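Local coordinates for protein putative branched-chain amino acid ABC transporter (Rhodospirillum rubrum ATCC 11170, PDB 3HUT) that probably binds branched-chain or related amino acids outside the cytoplasm and delivers them to an ABC transporter, at residues Q116-T121 with R329-I334; T249-G254 with A316-I321. All blocks are in the same frame, centred on the assembly; numbering follows the deposited sequence.

Contact 1 of 2, residues Q116-T121 with R329-I334; sequences QFRAIT and RETTKI
The E330 carboxylate meets the R118 guanidinium at its edge: NH1 of R118 reaches OE2 of E330 at 2.9 Å, on that oxygen's syn lone pair, with the guanidinium and carboxylate planes only 19° apart. The result is a nearly coplanar salt bridge. OE2 of E330 also accepts the amide N of T331, which comes from above the carboxylate plane, so two donors grip one oxygen. Next along the chain, the T331 hydroxyl gives its proton to the carbonyl of R118, with OG1 to O at a short 2.5 Å. Its chi1 of -53° sets OG1 beside the T331 backbone N, facing R118. Water 1 ties the same corner together: it accepts from N of R118 and donates to O of R329 and OG1 of T331. At one end, NH1 of R329 approaches O of Q116 at 2.8 Å, with a bent N-H...O angle of 138°, and also bonds to O of I110; CG of R329 lies 3.6 Å from CE1 of F117, the guanidinium nearly perpendicular to the ring. At the other end K333, extended beyond CG, rests its methylenes on CG2 of T121, and its NZ bonds weakly to O of A119; the stronger partner of NZ is T319. Further out, the carbonyls of A104 and H106 steady the R118 guanidinium. Side chains and water thus join the start of strand 331-341, of the mixed sheet, to edge strand 116-118 of the parallel sheet and the loop 119-121, a junction consistent with the interlobe hinge of a periplasmic binding protein.

Contact 2 of 2, residues T249-G254 with A316-I321; sequences TAFVLG and AGVTGI
With chi1 of 177°, F251 holds CG anti to its backbone N, and the ring is turned so that an edge faces the V318 carbonyl: CD1 of F251 stands 3.4 Å from O of V318, close to the ring plane. In T319, chi1 of 65° turns CG2 toward F251, where it approaches CB of F251 at 4.3 Å. The A250 methyl sits against the T319 backbone, CB of A250 to O of T319 3.1 Å, and its CB is 4.0 Å from CB of T319. Direct polar pairing is absent between the two segments. The carbonyl oxygens of A250 and T319, both acceptors, lie 3.2 Å apart. Water 3 supplies the bridge instead, donating to O of A250 and to O of V318 (2.6 Å) and accepting from N of V252. The type I beta turn G317-G320 presents the carbonyls of V318 and T319, closed by N of G320 bonding to O of G317 at 3.1 Å. G320 has a positive phi of 108°, a backbone shape in which a side chain would collide with the carbonyl oxygen of T319. D284 of helix 277-296 accepts from N of V318 through OD1 and bonds OG1 of T319 through OD2, tying the turn to that helix. F251 and V318 both pack on A280 of that helix and on F263 of helix 258-271, so the loop leaving strand 246-249 meets the turn after strand 315-317 in a buried seam beside these two helices.

Segments 329-334 and 316-321 bring contacts 1 and 2 together, their centres about 13 Å apart. NZ of K333 probably bonds to OG1 of T319 at 2.6 Å, and N of I334 to O of I321, so the strand that starts beside 116-118 runs on to pair with the end of the turn segment. Both contacts touch H281 of helix 277-296; contact 1 adds A285, contact 2 adds A280 and Y283. Their chemistry differs: contact 1, only partly buried, is charged and rich in direct bonds, whereas contact 2 is buried and smaller, made mostly of methyl and ring contacts with backbone carbonyls, and bridged by one water that links two carbonyls and the amide of V252.

Contact 1 of 2, residues Q116-T121 with R329-I334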
loop_
_atom_site.group_PDB
_atom_site.type_symbol
_atom_site.label_atom_id
_atom_site.label_comp_id
_atom_site.label_asym_id
_atom_site.label_seq_id
_atom_site.Cartn_x
_atom_site.Cartn_y
_atom_site.Cartn_z
ATOM N N GLN A 116 -3.687 9.120 14.271
ATOM C CA GLN A 116 -3.163 8.073 13.393
ATOM C C GLN A 116 -3.182 8.424 11.910
ATOM O O GLN A 116 -4.129 9.037 11.410
ATOM C CB GLN A 116 -3.936 6.764 13.586
ATOM C CG GLN A 116 -3.468 5.913 14.761
ATOM C CD GLN A 116 -3.686 6.590 16.093
ATOM O OE1 GLN A 116 -4.793 7.039 16.400
ATOM N NE2 GLN A 116 -2.633 6.658 16.903
ATOM N N PHE A 117 -2.122 8.019 11.216
ATOM C CA PHE A 117 -1.986 8.252 9.781
ATOM C C PHE A 117 -1.321 7.014 9.188
ATOM O O PHE A 117 -0.598 6.304 9.883
ATOM C CB PHE A 117 -1.111 9.484 9.519
ATOM C CG PHE A 117 -1.667 10.754 10.098
ATOM C CD1 PHE A 117 -2.599 11.510 9.391
ATOM C CD2 PHE A 117 -1.288 11.173 11.369
ATOM C CE1 PHE A 117 -3.141 12.669 9.948
ATOM C CE2 PHE A 117 -1.826 12.328 11.931
ATOM C CZ PHE A 117 -2.752 13.073 11.220
ATOM N N ARG A 118 -1.575 6.758 7.910
ATOM C CA ARG A 118 -0.994 5.604 7.223
ATOM C C ARG A 118 -0.487 6.026 5.851
ATOM O O ARG A 118 -1.108 6.851 5.173
ATOM C CB ARG A 118 -2.039 4.492 7.063
ATOM C CG ARG A 118 -3.371 4.978 6.517
ATOM C CD ARG A 118 -4.165 3.872 5.834
ATOM N NE ARG A 118 -4.378 2.741 6.719
ATOM C CZ ARG A 118 -5.548 2.399 7.246
ATOM N NH1 ARG A 118 -6.640 3.095 6.980
ATOM N NH2 ARG A 118 -5.612 1.360 8.056
ATOM N N ALA A 119 0.644 5.459 5.441
ATOM C CA ALA A 119 1.223 5.784 4.145
ATOM C C ALA A 119 0.609 4.910 3.058
ATOM O O ALA A 119 0.606 5.276 1.884
ATOM C CB ALA A 119 2.731 5.586 4.185
ATOM N N ILE A 120 0.079 3.762 3.463
ATOM C CA ILE A 120 -0.536 2.812 2.542
ATOM C C ILE A 120 -2.045 3.071 2.494
ATOM O O ILE A 120 -2.568 3.829 3.308
ATOM C CB ILE A 120 -0.270 1.368 3.027
ATOM C CG1 ILE A 120 -0.580 0.355 1.925
ATOM C CG2 ILE A 120 -1.120 1.081 4.254
ATOM C CD1 ILE A 120 -0.061 -1.047 2.245
ATOM N N THR A 121 -2.741 2.466 1.534
ATOM C CA THR A 121 -4.195 2.636 1.436
ATOM C C THR A 121 -4.827 1.368 1.983
ATOM O O THR A 121 -4.140 0.364 2.160
ATOM C CB THR A 121 -4.670 2.799 -0.029
ATOM O OG1 THR A 121 -4.394 1.596 -0.754
ATOM C CG2 THR A 121 -3.957 3.961 -0.709
ATOM N N ARG A 329 -8.776 11.503 7.446
ATOM C CA ARG A 329 -7.338 11.226 7.463
ATOM C C ARG A 329 -7.030 9.963 6.657
ATOM O O ARG A 329 -5.897 9.502 6.637
ATOM C CB ARG A 329 -6.821 11.046 8.894
ATOM C CG ARG A 329 -6.726 12.337 9.698
ATOM C CD ARG A 329 -6.562 12.055 11.194
ATOM N NE ARG A 329 -7.769 11.459 11.761
ATOM C CZ ARG A 329 -7.909 10.173 12.069
ATOM N NH1 ARG A 329 -6.905 9.320 11.878
ATOM N NH2 ARG A 329 -9.060 9.732 12.554
ATOM N N GLU A 330 -8.041 9.399 6.001
ATOM C CA GLU A 330 -7.835 8.187 5.207
ATOM C C GLU A 330 -6.951 8.499 4.000
ATOM O O GLU A 330 -7.056 9.569 3.396
ATOM C CB GLU A 330 -9.178 7.611 4.742
ATOM C CG GLU A 330 -9.052 6.243 4.098
ATOM C CD GLU A 330 -8.361 5.240 5.005
ATOM O OE1 GLU A 330 -8.979 4.803 6.000
ATOM O OE2 GLU A 330 -7.194 4.897 4.722
ATOM N N THR A 331 -6.086 7.555 3.647
ATOM C CA THR A 331 -5.158 7.734 2.538
ATOM C C THR A 331 -5.704 7.320 1.176
ATOM O O THR A 331 -6.276 6.246 1.029
ATOM C CB THR A 331 -3.854 6.937 2.792
ATOM O OG1 THR A 331 -3.331 7.282 4.078
ATOM C CG2 THR A 331 -2.804 7.261 1.734
ATOM N N THR A 332 -5.534 8.192 0.188
ATOM C CA THR A 332 -5.948 7.902 -1.180
ATOM C C THR A 332 -4.721 8.190 -2.038
ATOM O O THR A 332 -3.881 9.016 -1.672
ATOM C CB THR A 332 -7.138 8.775 -1.650
ATOM O OG1 THR A 332 -6.805 10.161 -1.526
ATOM C CG2 THR A 332 -8.390 8.464 -0.824
ATOM N N LYS A 333 -4.605 7.504 -3.166
ATOM C CA LYS A 333 -3.455 7.685 -4.038
ATOM C C LYS A 333 -3.813 7.602 -5.508
ATOM O O LYS A 333 -4.816 7.001 -5.875
ATOM C CB LYS A 333 -2.413 6.603 -3.754
ATOM C CG LYS A 333 -1.856 6.582 -2.351
ATOM C CD LYS A 333 -0.806 5.489 -2.237
ATOM C CE LYS A 333 0.052 5.677 -0.997
ATOM N NZ LYS A 333 1.080 4.624 -0.910
ATOM N N ILE A 334 -2.983 8.211 -6.348
ATOM C CA ILE A 334 -3.187 8.133 -7.784
ATOM C C ILE A 334 -2.393 6.905 -8.212
ATOM O O ILE A 334 -1.168 6.952 -8.305
ATOM C CB ILE A 334 -2.639 9.373 -8.515
ATOM C CG1 ILE A 334 -3.453 10.607 -8.124
ATOM C CG2 ILE A 334 -2.714 9.163 -10.027
ATOM C CD1 ILE A 334 -3.005 11.878 -8.824
HETATM O O HOH W 1 -3.301 8.556 6.727
HETATM O O HOH W 2 -0.885 1.749 -0.958
#

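Contact 2 of 2, residues T249-G254 with A316-I321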
loop_
_atom_site.group_PDB
_atom_site.type_symbol
_atom_site.label_atom_id
_atom_site.label_comp_id
_atom_site.label_asym_id
_atom_site.label_seq_id
_atom_site.Cartn_x
_atom_site.Cartn_y
_atom_site.Cartn_z
ATOM N N THR A 249 -1.421 -0.343 -9.452
ATOM C CA THR A 249 -0.682 -0.486 -8.209
ATOM C C THR A 249 -0.063 0.851 -7.818
ATOM O O THR A 249 0.095 1.737 -8.654
ATOM C CB THR A 249 0.428 -1.554 -8.333
ATOM O OG1 THR A 249 0.964 -1.830 -7.034
ATOM C CG2 THR A 249 1.549 -1.062 -9.240
ATOM N N ALA A 250 0.275 0.993 -6.541
ATOM C CA ALA A 250 0.865 2.226 -6.033
ATOM C C ALA A 250 2.328 2.345 -6.454
ATOM O O ALA A 250 2.699 3.262 -7.177
ATOM C CB ALA A 250 0.744 2.266 -4.513
ATOM N N PHE A 251 3.148 1.404 -6.003
ATOM C CA PHE A 251 4.573 1.389 -6.329
ATOM C C PHE A 251 4.850 0.575 -7.598
ATOM O O PHE A 251 4.478 -0.590 -7.686
ATOM C CB PHE A 251 5.365 0.795 -5.160
ATOM C CG PHE A 251 6.843 0.664 -5.423
ATOM C CD1 PHE A 251 7.598 1.770 -5.791
ATOM C CD2 PHE A 251 7.483 -0.565 -5.276
ATOM C CE1 PHE A 251 8.972 1.658 -6.010
ATOM C CE2 PHE A 251 8.853 -0.688 -5.491
ATOM C CZ PHE A 251 9.600 0.427 -5.858
ATOM N N VAL A 252 5.503 1.194 -8.573
ATOM C CA VAL A 252 5.834 0.503 -9.818
ATOM C C VAL A 252 7.351 0.405 -9.931
ATOM O O VAL A 252 8.039 1.410 -10.108
ATOM C CB VAL A 252 5.286 1.253 -11.040
ATOM C CG1 VAL A 252 5.568 0.456 -12.309
ATOM C CG2 VAL A 252 3.791 1.487 -10.877
ATOM N N LEU A 253 7.870 -0.810 -9.827
ATOM C CA LEU A 253 9.309 -1.020 -9.892
ATOM C C LEU A 253 9.901 -0.578 -11.225
ATOM O O LEU A 253 10.894 0.153 -11.258
ATOM C CB LEU A 253 9.633 -2.493 -9.653
ATOM C CG LEU A 253 11.083 -2.799 -9.274
ATOM C CD1 LEU A 253 11.376 -2.207 -7.894
ATOM C CD2 LEU A 253 11.310 -4.301 -9.262
ATOM N N GLY A 254 9.295 -1.028 -12.321
ATOM C CA GLY A 254 9.788 -0.676 -13.642
ATOM C C GLY A 254 9.169 0.602 -14.172
ATOM O O GLY A 254 8.853 0.706 -15.357
ATOM N N ALA A 316 4.260 13.788 -3.563
ATOM C CA ALA A 316 4.776 13.076 -4.729
ATOM C C ALA A 316 5.643 11.895 -4.297
ATOM O O ALA A 316 6.864 11.941 -4.402
ATOM C CB ALA A 316 5.589 14.028 -5.601
ATOM N N GLY A 317 5.009 10.837 -3.809
ATOM C CA GLY A 317 5.762 9.680 -3.348
ATOM C C GLY A 317 6.100 8.680 -4.434
ATOM O O GLY A 317 5.602 8.775 -5.560
ATOM N N VAL A 318 6.960 7.721 -4.101
ATOM C CA VAL A 318 7.335 6.691 -5.058
ATOM C C VAL A 318 6.186 5.699 -5.167
ATOM O O VAL A 318 6.166 4.858 -6.065
ATOM C CB VAL A 318 8.626 5.961 -4.627
ATOM C CG1 VAL A 318 9.759 6.970 -4.497
ATOM C CG2 VAL A 318 8.411 5.225 -3.312
ATOM N N THR A 319 5.228 5.810 -4.248
ATOM C CA THR A 319 4.059 4.936 -4.251
ATOM C C THR A 319 2.883 5.682 -4.875
ATOM O O THR A 319 1.746 5.224 -4.808
ATOM C CB THR A 319 3.671 4.464 -2.820
ATOM O OG1 THR A 319 3.248 5.582 -2.025
ATOM C CG2 THR A 319 4.858 3.783 -2.145
ATOM N N GLY A 320 3.180 6.833 -5.483
ATOM C CA GLY A 320 2.159 7.631 -6.142
ATOM C C GLY A 320 1.785 8.908 -5.417
ATOM O O GLY A 320 2.151 9.103 -4.261
ATOM N N ILE A 321 1.055 9.785 -6.097
ATOM C CA ILE A 321 0.625 11.035 -5.482
ATOM C C ILE A 321 -0.303 10.651 -4.336
ATOM O O ILE A 321 -1.325 10.003 -4.554
ATOM C CB ILE A 321 -0.113 11.926 -6.500
ATOM C CG1 ILE A 321 0.864 12.327 -7.610
ATOM C CG2 ILE A 321 -0.699 13.148 -5.797
ATOM C CD1 ILE A 321 0.298 13.287 -8.645
HETATM O O HOH W 3 5.151 4.010 -8.348
#